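Local coordinates for conserved hypothetical protein (Pyrococcus furiosus, PDB 1Y81) that is of unknown function but has a Rossmann-like CoA-binding domain and holds coenzyme A in a pocket beside its parallel sheet, at residues 34-39 / 124-129; 16-21 / 68-73. All coordinates share one frame; numbering follows the deposited sequence.

Overall arrangement
Both contacts belong to one Rossmann-like domain, and both reach the bound coenzyme A, at different parts of the ligand. Interaction 2 joins neighbouring strands of the parallel sheet, and Val20 and Gly21 at its end meet the adenine and ribose. In interaction 1, helix 29-39 packs against short helix 125-128, preceded by Cys124, which is bonded to the ligand's sulfur end. Their centres lie about 13 Å apart, but they touch directly: Leu37 CD1 is 4.0 Å from Ile17 CD1, and Leu34 N is 3.7 Å from Leu19 CD2. Helix 29-39, which follows strand 16-20 in the chain, thus covers the sheet face carrying Ile17 and Leu19 while Asp36 and Leu37 pack against helix 125-128 and Thr129.

Interaction 1: 34-39 / 124-129; sequences LKDLLS and CIMVET. With COA (coenzyme A), chain C; SCN (thiocyanate ion), chain B.
The Asp36 carboxylate turns one face to Met126, a selenomethionine whose SE lies over that face, 3.6 Å from Asp36 CG. Met126 CG and CB approach from the same side, with CG 3.3 Å from Asp36 OD2, while nothing of 124-129 covers the opposite face. OD2 forms a salt bridge with Lys40 NZ, which also hydrogen-bonds Thr129 OG1. This is helix-to-helix packing at the margin of a Rossmann-like CoA-binding domain, with Asp36 and Met126 CA atoms 7.0 Å apart. No hydrogen bond runs directly between the two segments; the ammonium group of Lys40 provides a polar link instead.

A chi1 of -179° swings the Asp36 carboxylate away from its own backbone N and against Met126. Leu37 CD2 passes Thr129 OG1 at 3.6 Å, the side chains crossing at about a right angle; its apolar contact is the looser one with Ile125 CG1. The Thr129 hydroxyl accepts from Lys40 and donates to Ile125 O, which receives Thr129 N from the opposite face of its carbonyl plane.

On the ligand side, a bend at chi3 (-86°) takes Met126 CE to 3.4 Å from the carbon of a thiocyanate ion, probably from the crystallisation liquor. The ion's nitrogen accepts from Met126 N over 3.1 Å at 159°, a position at the first turn of the helix where the helix dipole would be expected to assist anion binding; Gln100 NE2 also hydrogen-bonds the ion. Just before that turn, Cys124 occupies the N-cap position, and its SG is joined to coenzyme A S1P by a 2.1 Å disulfide.

Interaction 2: 16-21 / 68-73; sequences KIALVG and KDVDVI. With COA (coenzyme A), chain C.
Lys16 and Asp69 form a salt bridge, with Lys16 NZ 2.7 Å from Asp69 OD1 on the syn side of the carboxylate and 17° out of its plane. The lysine chain is extended beyond CG and runs across the aspartate, so that CD and CE also pass close to OD1; Glu43 is a weak, long second ion partner. Asp71 holds the backbone of Lys16 at two points. Its N donates to Lys16 O over 2.7 Å, and its OD2 accepts from Lys16 N at 3.0 Å, reached from above the carboxylate plane. Arg15 N shares OD2, so one carboxylate oxygen receives two successive backbone N-H groups.

Regular strand pairing follows with Ala18 N to Val72 O, 3.0 Å. Parallel bridges match Ile17 with Val72 and Ala18 with Ile73. On one face Val72 CG1, set between its own backbone N and carbonyl carbon (chi1 62°), lies 3.6 Å from Ile17 CG1. On the other, Ala18 CB lies near Ile73 CG1 and is also touched by Val70 CG1, and Val20 CG2 presses tightly on Ile73 CG2 at 3.5 Å.

Val20 CG1 continues to the adenine, 3.9 Å from coenzyme A C2A, while Gly21 brings its CA to 3.2 Å from the ribose O4B. A first parallel strand running into a glycine next to the nucleotide, beside the neighbouring strand 72-75, is typical of Rossmann-like folds.

Interaction 1: 34-39 / 124-129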
loop_
_atom_site.group_PDB
_atom_site.type_symbol
_atom_site.label_atom_id
_atom_site.label_comp_id
_atom_site.label_asym_id
_atom_site.label_seq_id
_atom_site.Cartn_x
_atom_site.Cartn_y
_atom_site.Cartn_z
ATOM N N LEU A 34 -5.693 8.153 0.874
ATOM C CA LEU A 34 -4.582 9.068 1.206
ATOM C C LEU A 34 -5.073 10.250 2.027
ATOM O O LEU A 34 -4.506 10.554 3.101
ATOM C CB LEU A 34 -3.887 9.569 -0.068
ATOM C CG LEU A 34 -2.703 10.555 0.102
ATOM C CD1 LEU A 34 -1.696 10.042 1.098
ATOM C CD2 LEU A 34 -2.026 10.764 -1.231
ATOM N N LYS A 35 -6.123 10.918 1.535
ATOM C CA LYS A 35 -6.708 12.081 2.239
ATOM C C LYS A 35 -7.268 11.690 3.610
ATOM O O LYS A 35 -7.006 12.380 4.610
ATOM C CB LYS A 35 -7.772 12.783 1.387
ATOM C CG LYS A 35 -7.182 13.518 0.196
ATOM C CD LYS A 35 -8.189 14.351 -0.534
ATOM C CE LYS A 35 -7.594 14.907 -1.825
ATOM N NZ LYS A 35 -8.646 15.312 -2.826
ATOM N N ASP A 36 -8.000 10.572 3.658
ATOM C CA ASP A 36 -8.567 10.083 4.920
ATOM C C ASP A 36 -7.493 9.827 5.983
ATOM O O ASP A 36 -7.616 10.300 7.134
ATOM C CB ASP A 36 -9.379 8.809 4.709
ATOM C CG ASP A 36 -9.994 8.303 6.007
ATOM O OD1 ASP A 36 -10.954 8.938 6.483
ATOM O OD2 ASP A 36 -9.502 7.303 6.548
ATOM N N LEU A 37 -6.447 9.080 5.608
ATOM C CA LEU A 37 -5.391 8.699 6.559
ATOM C C LEU A 37 -4.589 9.902 7.055
ATOM O O LEU A 37 -4.253 9.966 8.246
ATOM C CB LEU A 37 -4.477 7.633 5.966
ATOM C CG LEU A 37 -5.140 6.267 5.708
ATOM C CD1 LEU A 37 -4.129 5.298 5.100
ATOM C CD2 LEU A 37 -5.796 5.674 6.978
ATOM N N LEU A 38 -4.315 10.857 6.153
ATOM C CA LEU A 38 -3.664 12.128 6.531
ATOM C C LEU A 38 -4.502 12.936 7.519
ATOM O O LEU A 38 -3.962 13.520 8.468
ATOM C CB LEU A 38 -3.369 12.996 5.294
ATOM C CG LEU A 38 -2.314 12.506 4.317
ATOM C CD1 LEU A 38 -2.354 13.375 3.077
ATOM C CD2 LEU A 38 -0.905 12.477 4.960
ATOM N N SER A 39 -5.821 12.957 7.291
ATOM C CA SER A 39 -6.772 13.670 8.153
ATOM C C SER A 39 -6.782 13.085 9.564
ATOM O O SER A 39 -7.108 13.786 10.529
ATOM C CB SER A 39 -8.189 13.636 7.555
ATOM O OG SER A 39 -8.851 12.406 7.846
ATOM N N CYS A 124 -11.257 -3.201 5.455
ATOM C CA CYS A 124 -11.212 -1.854 4.937
ATOM C C CYS A 124 -10.353 -0.933 5.836
ATOM O O CYS A 124 -10.735 -0.656 6.953
ATOM C CB CYS A 124 -12.640 -1.329 4.852
ATOM S SG CYS A 124 -13.666 -2.191 3.640
ATOM N N ILE A 125 -9.217 -0.440 5.315
ATOM C CA ILE A 125 -8.287 0.411 6.108
ATOM C C ILE A 125 -8.928 1.662 6.755
ATOM O O ILE A 125 -8.579 2.014 7.884
ATOM C CB ILE A 125 -6.997 0.815 5.284
ATOM C CG1 ILE A 125 -5.884 1.377 6.189
ATOM C CG2 ILE A 125 -7.336 1.796 4.178
ATOM C CD1 ILE A 125 -5.315 0.387 7.155
HETATM N N MSE A 126 -9.838 2.354 6.052
HETATM C CA MSE A 126 -10.467 3.541 6.646
HETATM C C MSE A 126 -11.443 3.162 7.779
HETATM O O MSE A 126 -11.544 3.875 8.765
HETATM C CB MSE A 126 -11.148 4.437 5.603
HETATM C CG MSE A 126 -10.239 4.853 4.449
HETATM SE SE MSE A 126 -11.090 6.174 3.281
HETATM C CE MSE A 126 -12.122 5.068 2.002
ATOM N N VAL A 127 -12.140 2.039 7.615
ATOM C CA VAL A 127 -12.955 1.483 8.693
ATOM C C VAL A 127 -12.075 1.120 9.892
ATOM O O VAL A 127 -12.344 1.550 11.028
ATOM C CB VAL A 127 -13.757 0.242 8.227
ATOM C CG1 VAL A 127 -14.444 -0.457 9.431
ATOM C CG2 VAL A 127 -14.785 0.644 7.174
ATOM N N GLU A 128 -11.014 0.356 9.636
ATOM C CA GLU A 128 -10.182 -0.166 10.727
ATOM C C GLU A 128 -9.400 0.929 11.472
ATOM O O GLU A 128 -9.064 0.766 12.645
ATOM C CB GLU A 128 -9.270 -1.301 10.241
ATOM C CG GLU A 128 -10.023 -2.509 9.584
ATOM C CD GLU A 128 -11.044 -3.201 10.511
ATOM O OE1 GLU A 128 -10.776 -3.308 11.725
ATOM O OE2 GLU A 128 -12.114 -3.648 10.012
ATOM N N THR A 129 -9.140 2.044 10.801
ATOM C CA THR A 129 -8.469 3.178 11.437
ATOM C C THR A 129 -9.513 4.168 11.953
ATOM O O THR A 129 -9.186 5.295 12.323
ATOM C CB THR A 129 -7.477 3.904 10.470
ATOM O OG1 THR A 129 -8.181 4.371 9.319
ATOM C CG2 THR A 129 -6.336 2.979 10.026
HETATM N N1A COA C . 2.700 0.730 -8.317
HETATM C C2A COA C . 1.930 1.728 -7.776
HETATM N N3A COA C . 0.739 2.078 -8.362
HETATM C C4A COA C . 0.340 1.460 -9.505
HETATM C C5A COA C . 1.102 0.446 -10.082
HETATM C C6A COA C . 2.296 0.077 -9.479
HETATM N N6A COA C . 3.045 -0.878 -10.012
HETATM N N7A COA C . 0.443 0.006 -11.183
HETATM C C8A COA C . -0.708 0.714 -11.300
HETATM N N9A COA C . -0.775 1.615 -10.273
HETATM C C1B COA C . -1.818 2.628 -10.005
HETATM C C2B COA C . -2.679 2.940 -11.229
HETATM O O2B COA C . -1.972 3.647 -12.278
HETATM C C3B COA C . -3.804 3.707 -10.521
HETATM O O3B COA C . -3.482 5.063 -10.276
HETATM P P3B COA C . -3.813 6.218 -11.374
HETATM O O7A COA C . -2.628 7.122 -11.545
HETATM O O8A COA C . -4.989 6.960 -10.847
HETATM O O9A COA C . -4.022 5.555 -12.701
HETATM C C4B COA C . -3.929 3.027 -9.150
HETATM O O4B COA C . -2.716 2.280 -8.967
HETATM C C5B COA C . -5.159 2.104 -9.040
HETATM O O5B COA C . -5.081 1.153 -10.081
HETATM P P1A COA C . -6.299 0.944 -11.112
HETATM O O1A COA C . -5.867 0.025 -12.229
HETATM O O2A COA C . -6.827 2.289 -11.557
HETATM O O3A COA C . -7.332 0.163 -10.156
HETATM P P2A COA C . -8.752 0.726 -9.662
HETATM O O4A COA C . -9.687 0.858 -10.837
HETATM O O5A COA C . -8.698 1.978 -8.865
HETATM O O6A COA C . -9.251 -0.444 -8.694
HETATM C CBP COA C . -9.017 -2.148 -7.013
HETATM C CCP COA C . -8.551 -0.759 -7.504
HETATM C CDP COA C . -8.222 -2.466 -5.740
HETATM C CEP COA C . -8.679 -3.205 -8.062
HETATM C CAP COA C . -10.543 -2.157 -6.765
HETATM O OAP COA C . -10.986 -3.460 -6.423
HETATM C C9P COA C . -10.796 -1.198 -5.637
HETATM O O9P COA C . -11.105 0.125 -5.946
HETATM N N8P COA C . -10.647 -1.682 -4.396
HETATM C C7P COA C . -10.744 -0.907 -3.166
HETATM C C6P COA C . -12.129 -0.635 -2.717
HETATM C C5P COA C . -12.050 0.088 -1.402
HETATM O O5P COA C . -10.988 0.587 -0.962
HETATM N N4P COA C . -13.221 0.132 -0.822
HETATM C C3P COA C . -13.523 0.735 0.435
HETATM C C2P COA C . -14.200 -0.282 1.354
HETATM S S1P COA C . -13.059 -1.646 1.759
HETATM S S SCN B . -14.073 2.531 3.796
HETATM C C SCN B . -12.419 2.009 3.527
HETATM N N SCN B . -11.321 1.629 3.425
#

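Interaction 2: 16-21 / 68-73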
loop_
_atom_site.group_PDB
_atom_site.type_symbol
_atom_site.label_atom_id
_atom_site.label_comp_id
_atom_site.label_asym_id
_atom_site.label_seq_id
_atom_site.Cartn_x
_atom_site.Cartn_y
_atom_site.Cartn_z
ATOM N N LYS A 16 3.320 4.894 10.326
ATOM C CA LYS A 16 3.840 5.260 9.010
ATOM C C LYS A 16 3.357 4.239 7.977
ATOM O O LYS A 16 3.706 3.062 8.039
ATOM C CB LYS A 16 5.364 5.301 9.051
ATOM C CG LYS A 16 6.014 6.015 7.889
ATOM C CD LYS A 16 7.514 6.172 8.144
ATOM C CE LYS A 16 8.205 6.889 6.992
ATOM N NZ LYS A 16 9.660 7.159 7.258
ATOM N N ILE A 17 2.551 4.711 7.034
ATOM C CA ILE A 17 1.836 3.844 6.105
ATOM C C ILE A 17 2.231 4.187 4.667
ATOM O O ILE A 17 2.108 5.348 4.263
ATOM C CB ILE A 17 0.292 4.043 6.264
ATOM C CG1 ILE A 17 -0.172 3.666 7.694
ATOM C CG2 ILE A 17 -0.487 3.292 5.138
ATOM C CD1 ILE A 17 -1.630 3.967 7.990
ATOM N N ALA A 18 2.701 3.203 3.910
ATOM C CA ALA A 18 2.881 3.386 2.450
ATOM C C ALA A 18 1.605 2.981 1.703
ATOM O O ALA A 18 0.940 2.018 2.085
ATOM C CB ALA A 18 4.047 2.619 1.933
ATOM N N LEU A 19 1.283 3.713 0.638
ATOM C CA LEU A 19 0.025 3.475 -0.085
ATOM C C LEU A 19 0.286 3.192 -1.565
ATOM O O LEU A 19 0.486 4.129 -2.372
ATOM C CB LEU A 19 -0.941 4.667 0.096
ATOM C CG LEU A 19 -2.307 4.533 -0.591
ATOM C CD1 LEU A 19 -3.085 3.263 -0.085
ATOM C CD2 LEU A 19 -3.143 5.823 -0.430
ATOM N N VAL A 20 0.274 1.905 -1.913
ATOM C CA VAL A 20 0.550 1.449 -3.273
ATOM C C VAL A 20 -0.745 1.627 -4.087
ATOM O O VAL A 20 -1.763 1.028 -3.762
ATOM C CB VAL A 20 1.026 -0.033 -3.316
ATOM C CG1 VAL A 20 1.092 -0.553 -4.784
ATOM C CG2 VAL A 20 2.399 -0.201 -2.610
ATOM N N GLY A 21 -0.681 2.464 -5.133
ATOM C CA GLY A 21 -1.869 2.846 -5.889
ATOM C C GLY A 21 -2.453 4.182 -5.479
ATOM O O GLY A 21 -3.531 4.561 -5.959
ATOM N N LYS A 68 12.891 2.169 5.480
ATOM C CA LYS A 68 12.718 0.862 6.099
ATOM C C LYS A 68 11.801 0.871 7.338
ATOM O O LYS A 68 11.380 -0.192 7.806
ATOM C CB LYS A 68 14.090 0.237 6.411
ATOM C CG LYS A 68 15.029 0.147 5.181
ATOM C CD LYS A 68 14.580 -0.908 4.160
ATOM C CE LYS A 68 15.363 -0.792 2.849
ATOM N NZ LYS A 68 14.902 -1.773 1.800
ATOM N N ASP A 69 11.477 2.068 7.838
ATOM C CA ASP A 69 10.632 2.223 9.030
ATOM C C ASP A 69 9.115 2.367 8.735
ATOM O O ASP A 69 8.342 2.746 9.612
ATOM C CB ASP A 69 11.140 3.385 9.913
ATOM C CG ASP A 69 10.950 4.744 9.267
ATOM O OD1 ASP A 69 10.690 4.811 8.048
ATOM O OD2 ASP A 69 11.068 5.761 9.985
ATOM N N VAL A 70 8.708 2.073 7.500
ATOM C CA VAL A 70 7.279 2.005 7.151
ATOM C C VAL A 70 6.626 0.831 7.917
ATOM O O VAL A 70 7.150 -0.281 7.905
ATOM C CB VAL A 70 7.099 1.879 5.601
ATOM C CG1 VAL A 70 5.714 1.385 5.221
ATOM C CG2 VAL A 70 7.411 3.222 4.918
ATOM N N ASP A 71 5.513 1.096 8.599
ATOM C CA ASP A 71 4.850 0.084 9.447
ATOM C C ASP A 71 4.039 -0.939 8.647
ATOM O O ASP A 71 4.032 -2.126 8.968
ATOM C CB ASP A 71 3.936 0.755 10.481
ATOM C CG ASP A 71 4.702 1.604 11.474
ATOM O OD1 ASP A 71 5.884 1.292 11.746
ATOM O OD2 ASP A 71 4.120 2.577 11.989
ATOM N N VAL A 72 3.354 -0.458 7.613
ATOM C CA VAL A 72 2.457 -1.280 6.824
ATOM C C VAL A 72 2.475 -0.755 5.390
ATOM O O VAL A 72 2.643 0.432 5.180
ATOM C CB VAL A 72 0.992 -1.270 7.410
ATOM C CG1 VAL A 72 0.382 0.123 7.388
ATOM C CG2 VAL A 72 0.081 -2.263 6.686
ATOM N N ILE A 73 2.326 -1.650 4.423
ATOM C CA ILE A 73 2.091 -1.225 3.040
ATOM C C ILE A 73 0.655 -1.579 2.676
ATOM O O ILE A 73 0.275 -2.762 2.735
ATOM C CB ILE A 73 3.096 -1.855 2.057
ATOM C CG1 ILE A 73 4.530 -1.438 2.440
ATOM C CG2 ILE A 73 2.806 -1.388 0.622
ATOM C CD1 ILE A 73 5.588 -2.093 1.618
HETATM N N1A COA C . 2.700 0.730 -8.317
HETATM C C2A COA C . 1.930 1.728 -7.776
HETATM N N3A COA C . 0.739 2.078 -8.362
HETATM C C4A COA C . 0.340 1.460 -9.505
HETATM C C5A COA C . 1.102 0.446 -10.082
HETATM C C6A COA C . 2.296 0.077 -9.479
HETATM N N6A COA C . 3.045 -0.878 -10.012
HETATM N N7A COA C . 0.443 0.006 -11.183
HETATM C C8A COA C . -0.708 0.714 -11.300
HETATM N N9A COA C . -0.775 1.615 -10.273
HETATM C C1B COA C . -1.818 2.628 -10.005
HETATM C C2B COA C . -2.679 2.940 -11.229
HETATM O O2B COA C . -1.972 3.647 -12.278
HETATM C C3B COA C . -3.804 3.707 -10.521
HETATM O O3B COA C . -3.482 5.063 -10.276
HETATM P P3B COA C . -3.813 6.218 -11.374
HETATM O O7A COA C . -2.628 7.122 -11.545
HETATM O O8A COA C . -4.989 6.960 -10.847
HETATM O O9A COA C . -4.022 5.555 -12.701
HETATM C C4B COA C . -3.929 3.027 -9.150
HETATM O O4B COA C . -2.716 2.280 -8.967
HETATM C C5B COA C . -5.159 2.104 -9.040
HETATM O O5B COA C . -5.081 1.153 -10.081
HETATM P P1A COA C . -6.299 0.944 -11.112
HETATM O O1A COA C . -5.867 0.025 -12.229
HETATM O O2A COA C . -6.827 2.289 -11.557
HETATM O O3A COA C . -7.332 0.163 -10.156
HETATM P P2A COA C . -8.752 0.726 -9.662
HETATM O O4A COA C . -9.687 0.858 -10.837
HETATM O O5A COA C . -8.698 1.978 -8.865
HETATM O O6A COA C . -9.251 -0.444 -8.694
HETATM C CBP COA C . -9.017 -2.148 -7.013
HETATM C CCP COA C . -8.551 -0.759 -7.504
HETATM C CDP COA C . -8.222 -2.466 -5.740
HETATM C CEP COA C . -8.679 -3.205 -8.062
HETATM C CAP COA C . -10.543 -2.157 -6.765
HETATM O OAP COA C . -10.986 -3.460 -6.423
HETATM C C9P COA C . -10.796 -1.198 -5.637
HETATM O O9P COA C . -11.105 0.125 -5.946
HETATM N N8P COA C . -10.647 -1.682 -4.396
HETATM C C7P COA C . -10.744 -0.907 -3.166
HETATM C C6P COA C . -12.129 -0.635 -2.717
HETATM C C5P COA C . -12.050 0.088 -1.402
HETATM O O5P COA C . -10.988 0.587 -0.962
HETATM N N4P COA C . -13.221 0.132 -0.822
HETATM C C3P COA C . -13.523 0.735 0.435
HETATM C C2P COA C . -14.200 -0.282 1.354
HETATM S S1P COA C . -13.059 -1.646 1.759
#